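Local coordinates for putative endonuclease/exonuclease/phosphatase family protein (Bacteroides vulgatus ATCC 8482, PDB 3G6S), which probably hydrolyses phosphodiester bonds in nucleic acids, as nucleases of the endonuclease/exonuclease/phosphatase family do, at residues 30-33 with 34-38; 46-49 with 50-53. All coordinates share one frame; numbering follows the deposited sequence.

Contact 1 (30-33 with 34-38); sequences VCQF and IKDHE
Phe33 and His37, one turn apart, meet as an offset ring stack where helix 27-36 ends in a Schellman motif. The ring centroids of the two residues are 4.1 Å apart and their planes are inclined by 28°, within an offset stack and far from a T-shaped pair. His37 ND1 lies over one face of Phe33, displaced toward its rim, while Phe33 CZ sits above the centre of the imidazole. CG of Phe33, anti to the backbone N (chi1 -178°) and beside the carbonyl carbon, sends the ring outward from the helix, where the His37 ring comes over it. His37 also grips the carbonyl of Phe33 twice: His37 N donates to Phe33 O at 2.9 Å and His37 ND1 to the same oxygen at 3.2 Å; the second of these helps to hold the imidazole's rotation. An alanine here would keep the backbone bond but would probably leave one face of the phenyl without its cover and Phe33 O with one donor fewer. The Phe33 side chain also touches Pro240 and Leu248. Glu38, with its positive phi, then turns the chain out of the helix. On the solvent side, Gln32 bends at chi2 to cross Asp36, their amide and carboxylate planes 53° apart; Gln32 NE2 donates a hydrogen bond to Asp36 OD1, 2.8 Å long, arriving from above the carboxylate plane.

Contact 2 (46-49 with 50-53); sequences EVLH and NQFQ
Leu48 and Phe52 define the first turn of helix 49-58: Phe52 N donates to Leu48 O at 2.7 Å, and Gln53 N follows with a 3.0 Å bond to His49 O. Leu48, still extended in its backbone (psi 160°), is the N-cap residue, contributing its carbonyl to the turn before the chain winds into helical angles at His49. Val47 packs against this turn from just ahead of the helix. Its CG1 branch, placed anti to the backbone N (chi1 -170°), presses on the Phe52 backbone, 3.6 Å from Phe52 N, and continues to the Phe52 side chain with Val47 CG1 4.1 Å from Phe52 CB. The same methyl stands 3.9 Å from Gln51 CB, so one valine branch bridges two successive helical residues. Gln51, extended beyond CG, crosses Leu48 obliquely, with Gln51 CB 3.3 Å from Leu48 O. On another side of the turn His49 and Gln53 run side by side, pointing the same way; His49 CE1 lies 3.6 Å from Gln53 CG, and the ring and amide planes are 36° apart. This is an aliphatic brush against an obliquely placed imidazole rather than a stack. Glu46, just after strand 41-45, is in the position of the glutamate that probably helps bind the metal in DNase I-like relatives; its OE1 accepts from Asn10 ND2 at the end of strand 2-10. A short loop links strand 41-45 to the turn, and beyond it Phe52 stacks on Tyr78 and also meets the ring of Phe82 in strand 81-84.

In the fold
From the N terminus the chain runs through strand 2-10 into helix 27-36, whose last turns hold contact 1. It then enters strand 41-45, which lies parallel to and beside strand 2-10, completing a beta-alpha-beta unit, and contact 2 follows at the opening of helix 49-58. The two are in series, neither nesting nor crossing, and each joins adjoining segments, closing only a helical turn. The centres of contact 1 and contact 2 lie about 17 Å apart, and the nearest atoms of contact 1 and contact 2 about 7 Å apart, without touching. Strand 41-45 connects them: Val30 and Ile34 of contact 1 rest on its Met44, while contact 2 begins where it ends. Lys35 and Ile34 also touch Leu59, just beyond helix 49-58.

Contact 1 (30-33 with 34-38)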
# COMPACT_ATOMS: atom_id res chain seq x y z
N VAL A 30 -14.82 -4.20 5.01
CA VAL A 30 -13.58 -3.46 4.77
C VAL A 30 -13.67 -2.00 5.24
O VAL A 30 -12.77 -1.50 5.92
CB VAL A 30 -13.18 -3.49 3.27
CG1 VAL A 30 -11.91 -2.67 3.06
CG2 VAL A 30 -12.94 -4.93 2.83
N CYS A 31 -14.75 -1.31 4.86
CA CYS A 31 -14.95 0.08 5.28
C CYS A 31 -14.99 0.17 6.81
O CYS A 31 -14.36 1.05 7.41
CB CYS A 31 -16.28 0.64 4.75
SG CYS A 31 -16.40 0.78 2.96
N GLN A 32 -15.73 -0.75 7.43
CA GLN A 32 -15.87 -0.75 8.87
C GLN A 32 -14.52 -0.90 9.55
O GLN A 32 -14.22 -0.19 10.51
CB GLN A 32 -16.82 -1.87 9.31
CG GLN A 32 -17.46 -1.62 10.67
CD GLN A 32 -18.16 -0.26 10.73
OE1 GLN A 32 -19.09 0.02 9.96
NE2 GLN A 32 -17.71 0.61 11.64
N PHE A 33 -13.71 -1.83 9.06
CA PHE A 33 -12.39 -2.07 9.64
C PHE A 33 -11.59 -0.75 9.66
O PHE A 33 -11.02 -0.37 10.69
CB PHE A 33 -11.65 -3.11 8.81
CG PHE A 33 -10.30 -3.46 9.34
CD1 PHE A 33 -10.15 -4.45 10.30
CD2 PHE A 33 -9.16 -2.81 8.87
CE1 PHE A 33 -8.89 -4.78 10.79
CE2 PHE A 33 -7.90 -3.13 9.35
CZ PHE A 33 -7.76 -4.12 10.31
N ILE A 34 -11.57 -0.06 8.52
CA ILE A 34 -10.87 1.21 8.38
C ILE A 34 -11.32 2.24 9.40
O ILE A 34 -10.50 2.81 10.13
CB ILE A 34 -11.05 1.77 6.96
CG1 ILE A 34 -10.45 0.78 5.94
CG2 ILE A 34 -10.38 3.13 6.83
CD1 ILE A 34 -10.66 1.18 4.49
N LYS A 35 -12.63 2.50 9.48
CA LYS A 35 -13.13 3.48 10.45
C LYS A 35 -12.91 3.01 11.89
O LYS A 35 -12.55 3.81 12.75
CB LYS A 35 -14.62 3.77 10.23
CG LYS A 35 -14.94 4.56 8.96
CD LYS A 35 -15.67 3.72 7.92
CE LYS A 35 -17.17 3.65 8.18
NZ LYS A 35 -17.80 5.00 8.13
N ASP A 36 -13.11 1.72 12.15
CA ASP A 36 -12.93 1.17 13.50
C ASP A 36 -11.50 1.36 14.01
O ASP A 36 -11.30 1.84 15.14
CB ASP A 36 -13.23 -0.34 13.52
CG ASP A 36 -14.73 -0.65 13.56
OD1 ASP A 36 -15.57 0.28 13.42
OD2 ASP A 36 -15.06 -1.85 13.73
N HIS A 37 -10.52 0.97 13.21
CA HIS A 37 -9.13 1.10 13.61
C HIS A 37 -8.61 2.51 13.41
O HIS A 37 -7.43 2.79 13.64
CB HIS A 37 -8.26 0.10 12.86
CG HIS A 37 -8.44 -1.31 13.32
ND1 HIS A 37 -9.57 -2.04 13.04
CD2 HIS A 37 -7.65 -2.10 14.08
CE1 HIS A 37 -9.48 -3.23 13.61
NE2 HIS A 37 -8.32 -3.29 14.25
N GLU A 38 -9.50 3.40 12.99
CA GLU A 38 -9.17 4.81 12.75
C GLU A 38 -7.92 5.02 11.93
O GLU A 38 -7.01 5.75 12.33
CB GLU A 38 -9.03 5.54 14.08
CG GLU A 38 -10.32 5.65 14.83
CD GLU A 38 -10.19 6.46 16.07
OE1 GLU A 38 -9.43 6.04 16.98
OE2 GLU A 38 -10.82 7.54 16.14

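Contact 2 (46-49 with 50-53)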
# COMPACT_ATOMS: atom_id res chain seq x y z
N GLU A 46 -5.02 -3.60 -5.85
CA GLU A 46 -6.08 -4.34 -6.56
C GLU A 46 -7.46 -3.71 -6.40
O GLU A 46 -8.42 -4.39 -6.03
CB GLU A 46 -6.13 -5.81 -6.09
CG GLU A 46 -4.85 -6.61 -6.31
CD GLU A 46 -5.05 -8.12 -6.13
OE1 GLU A 46 -4.05 -8.84 -5.90
OE2 GLU A 46 -6.21 -8.59 -6.23
N VAL A 47 -7.57 -2.42 -6.66
CA VAL A 47 -8.86 -1.76 -6.50
C VAL A 47 -9.44 -1.33 -7.86
O VAL A 47 -8.89 -0.48 -8.55
CB VAL A 47 -8.71 -0.52 -5.57
CG1 VAL A 47 -10.07 0.04 -5.21
CG2 VAL A 47 -7.93 -0.92 -4.31
N LEU A 48 -10.56 -1.95 -8.25
CA LEU A 48 -11.19 -1.60 -9.52
C LEU A 48 -12.04 -0.34 -9.32
O LEU A 48 -12.41 0.01 -8.19
CB LEU A 48 -12.06 -2.76 -10.02
CG LEU A 48 -11.29 -4.02 -10.43
CD1 LEU A 48 -12.26 -5.13 -10.81
CD2 LEU A 48 -10.36 -3.70 -11.58
N HIS A 49 -12.35 0.33 -10.42
CA HIS A 49 -13.13 1.56 -10.37
C HIS A 49 -14.43 1.50 -9.55
O HIS A 49 -14.74 2.43 -8.80
CB HIS A 49 -13.44 2.08 -11.77
CG HIS A 49 -14.16 3.38 -11.76
ND1 HIS A 49 -15.52 3.47 -11.60
CD2 HIS A 49 -13.69 4.65 -11.77
CE1 HIS A 49 -15.87 4.74 -11.51
NE2 HIS A 49 -14.78 5.48 -11.61
N ASN A 50 -15.19 0.43 -9.69
CA ASN A 50 -16.42 0.34 -8.93
C ASN A 50 -16.07 0.19 -7.46
O ASN A 50 -16.78 0.72 -6.60
CB ASN A 50 -17.24 -0.85 -9.42
CG ASN A 50 -16.52 -2.15 -9.26
OD1 ASN A 50 -16.55 -2.75 -8.19
ND2 ASN A 50 -15.84 -2.59 -10.32
N GLN A 51 -14.98 -0.52 -7.16
CA GLN A 51 -14.56 -0.71 -5.77
C GLN A 51 -14.01 0.61 -5.21
O GLN A 51 -14.21 0.93 -4.03
CB GLN A 51 -13.47 -1.78 -5.65
CG GLN A 51 -13.83 -3.12 -6.23
CD GLN A 51 -12.72 -4.13 -6.10
OE1 GLN A 51 -12.62 -4.82 -5.09
NE2 GLN A 51 -11.86 -4.20 -7.11
N PHE A 52 -13.33 1.37 -6.05
CA PHE A 52 -12.81 2.65 -5.61
C PHE A 52 -14.00 3.51 -5.20
O PHE A 52 -13.98 4.15 -4.15
CB PHE A 52 -12.06 3.32 -6.75
CG PHE A 52 -11.44 4.62 -6.37
CD1 PHE A 52 -10.28 4.66 -5.60
CD2 PHE A 52 -12.00 5.82 -6.78
CE1 PHE A 52 -9.69 5.87 -5.25
CE2 PHE A 52 -11.42 7.04 -6.44
CZ PHE A 52 -10.26 7.06 -5.67
N GLN A 53 -15.05 3.51 -6.02
CA GLN A 53 -16.25 4.30 -5.73
C GLN A 53 -16.95 3.84 -4.45
O GLN A 53 -17.49 4.67 -3.71
CB GLN A 53 -17.24 4.23 -6.90
CG GLN A 53 -16.85 5.09 -8.10
CD GLN A 53 -16.65 6.57 -7.74
OE1 GLN A 53 -15.65 6.95 -7.13
NE2 GLN A 53 -17.62 7.41 -8.12